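Long-range contact in lipoprotein (PDB 4QHQ), which binds methionine and probably serves as the substrate-binding lipoprotein of an ABC transporter for methionine uptake: residues Gln16-Val21 and Pro223-Phe228. Residues are numbered along the deposited sequence; the frame is centred on the assembly and turned at random.
Sequences QVVQKV and PEVKEF
An antiparallel helix pair on the outside of one lobe of this periplasmic-binding-protein-type fold brings V17 against V225 and F228. The axes of the short segments 16-21 and 223-228 come within 9.4 Å, with their N-to-C directions 164° apart. V17 divides its two methyls between two partners. V17 CG2 sits over one face of the F228 ring, 3.8 Å from its centroid and 16° off the ring normal, a CH-pi contact. F228 holds CG anti to its backbone N (chi1 -179°), which carries the ring out to this methyl. CG1 of V17 lies 3.9 Å from V225 CG2, and these two side chains run past each other in opposite directions. The same V225 methyl also meets V18 CG2 at 3.7 Å, so it touches two valines of helix 10-26.

The pair joins helix 10-26, which follows the first strand of the six-stranded sheet, to helix 223-233 near the C-terminus. The F228 side chain is about 14 Å from the bound methionine. Helix 211-220 packs beside both: Y220 touches V18 and V225, and A219 touches V18 and V21. One turn before V17, V14 touches V225 and F228, and E13 touches F228.

At the other end, V21 CG2 packs on the aliphatic part of E224, 3.8 Å from its CB. A bend at chi2 lays the E224 carboxylate back alongside V21 CG2. Its OE2 makes a long, weak ion pair with K25.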
loop_
_atom_site.group_PDB
_atom_site.type_symbol
_atom_site.label_atom_id
_atom_site.label_comp_id
_atom_site.label_asym_id
_atom_site.label_seq_id
_atom_site.Cartn_x
_atom_site.Cartn_y
_atom_site.Cartn_z
ATOM N N GLN A 16 -7.020 5.700 -14.852
ATOM C CA GLN A 16 -7.329 6.076 -16.226
ATOM C C GLN A 16 -8.479 5.215 -16.753
ATOM O O GLN A 16 -9.363 5.709 -17.461
ATOM C CB GLN A 16 -6.101 5.971 -17.137
ATOM C CG GLN A 16 -4.851 6.688 -16.633
ATOM C CD GLN A 16 -5.101 8.126 -16.214
ATOM O OE1 GLN A 16 -5.619 8.933 -16.990
ATOM N NE2 GLN A 16 -4.730 8.456 -14.985
ATOM N N VAL A 17 -8.482 3.936 -16.387
ATOM C CA VAL A 17 -9.577 3.058 -16.776
ATOM C C VAL A 17 -10.855 3.428 -16.016
ATOM O O VAL A 17 -11.933 3.505 -16.605
ATOM C CB VAL A 17 -9.234 1.573 -16.547
ATOM C CG1 VAL A 17 -10.373 0.674 -17.034
ATOM C CG2 VAL A 17 -7.930 1.219 -17.259
ATOM N N VAL A 18 -10.732 3.656 -14.710
ATOM C CA VAL A 18 -11.904 3.984 -13.911
ATOM C C VAL A 18 -12.541 5.279 -14.423
ATOM O O VAL A 18 -13.771 5.406 -14.490
ATOM C CB VAL A 18 -11.559 4.153 -12.423
ATOM C CG1 VAL A 18 -12.830 4.413 -11.627
ATOM C CG2 VAL A 18 -10.836 2.918 -11.881
ATOM N N GLN A 19 -11.698 6.240 -14.789
ATOM C CA GLN A 19 -12.160 7.511 -15.339
ATOM C C GLN A 19 -13.036 7.288 -16.563
ATOM O O GLN A 19 -14.098 7.912 -16.706
ATOM C CB GLN A 19 -10.956 8.381 -15.703
ATOM C CG GLN A 19 -11.295 9.740 -16.290
ATOM C CD GLN A 19 -10.048 10.564 -16.554
ATOM O OE1 GLN A 19 -9.792 11.558 -15.874
ATOM N NE2 GLN A 19 -9.257 10.145 -17.537
ATOM N N LYS A 20 -12.599 6.386 -17.438
ATOM C CA LYS A 20 -13.345 6.068 -18.648
ATOM C C LYS A 20 -14.676 5.377 -18.331
ATOM O O LYS A 20 -15.722 5.770 -18.847
ATOM C CB LYS A 20 -12.496 5.203 -19.583
ATOM N N VAL A 21 -14.633 4.367 -17.466
ATOM C CA VAL A 21 -15.839 3.655 -17.053
ATOM C C VAL A 21 -16.831 4.591 -16.357
ATOM O O VAL A 21 -18.034 4.555 -16.630
ATOM C CB VAL A 21 -15.495 2.488 -16.106
ATOM C CG1 VAL A 21 -16.762 1.830 -15.590
ATOM C CG2 VAL A 21 -14.631 1.467 -16.829
ATOM N N PRO A 223 -16.012 -4.841 -14.488
ATOM C CA PRO A 223 -15.270 -5.850 -15.252
ATOM C C PRO A 223 -14.067 -5.260 -15.990
ATOM O O PRO A 223 -13.024 -5.910 -16.055
ATOM C CB PRO A 223 -16.309 -6.365 -16.251
ATOM C CG PRO A 223 -17.618 -6.130 -15.579
ATOM C CD PRO A 223 -17.450 -4.847 -14.814
ATOM N N GLU A 224 -14.214 -4.052 -16.532
ATOM C CA GLU A 224 -13.131 -3.405 -17.267
ATOM C C GLU A 224 -11.911 -3.207 -16.384
ATOM O O GLU A 224 -10.782 -3.474 -16.787
ATOM C CB GLU A 224 -13.581 -2.048 -17.814
ATOM C CG GLU A 224 -14.558 -2.115 -18.978
ATOM C CD GLU A 224 -16.013 -2.059 -18.541
ATOM O OE1 GLU A 224 -16.295 -2.343 -17.357
ATOM O OE2 GLU A 224 -16.875 -1.722 -19.384
ATOM N N VAL A 225 -12.145 -2.722 -15.174
ATOM C CA VAL A 225 -11.056 -2.469 -14.237
ATOM C C VAL A 225 -10.413 -3.769 -13.727
ATOM O O VAL A 225 -9.185 -3.876 -13.650
ATOM C CB VAL A 225 -11.542 -1.577 -13.079
ATOM C CG1 VAL A 225 -10.493 -1.456 -11.999
ATOM C CG2 VAL A 225 -11.909 -0.197 -13.606
ATOM N N LYS A 226 -11.237 -4.764 -13.406
ATOM C CA LYS A 226 -10.705 -6.051 -12.974
ATOM C C LYS A 226 -9.832 -6.657 -14.065
ATOM O O LYS A 226 -8.748 -7.161 -13.788
ATOM C CB LYS A 226 -11.823 -7.022 -12.600
ATOM C CG LYS A 226 -11.331 -8.444 -12.364
ATOM C CD LYS A 226 -12.459 -9.372 -11.961
ATOM C CE LYS A 226 -12.885 -9.118 -10.530
ATOM N NZ LYS A 226 -13.766 -10.210 -10.019
ATOM N N GLU A 227 -10.300 -6.579 -15.304
ATOM C CA GLU A 227 -9.543 -7.111 -16.434
ATOM C C GLU A 227 -8.215 -6.373 -16.581
ATOM O O GLU A 227 -7.174 -6.995 -16.818
ATOM C CB GLU A 227 -10.358 -6.990 -17.723
ATOM N N PHE A 228 -8.249 -5.050 -16.433
ATOM C CA PHE A 228 -7.028 -4.260 -16.521
ATOM C C PHE A 228 -6.038 -4.646 -15.421
ATOM O O PHE A 228 -4.858 -4.876 -15.682
ATOM C CB PHE A 228 -7.337 -2.763 -16.469
ATOM C CG PHE A 228 -6.115 -1.897 -16.573
ATOM C CD1 PHE A 228 -5.528 -1.650 -17.796
ATOM C CD2 PHE A 228 -5.558 -1.331 -15.439
ATOM C CE1 PHE A 228 -4.407 -0.850 -17.893
ATOM C CE2 PHE A 228 -4.433 -0.535 -15.525
ATOM C CZ PHE A 228 -3.855 -0.293 -16.760
#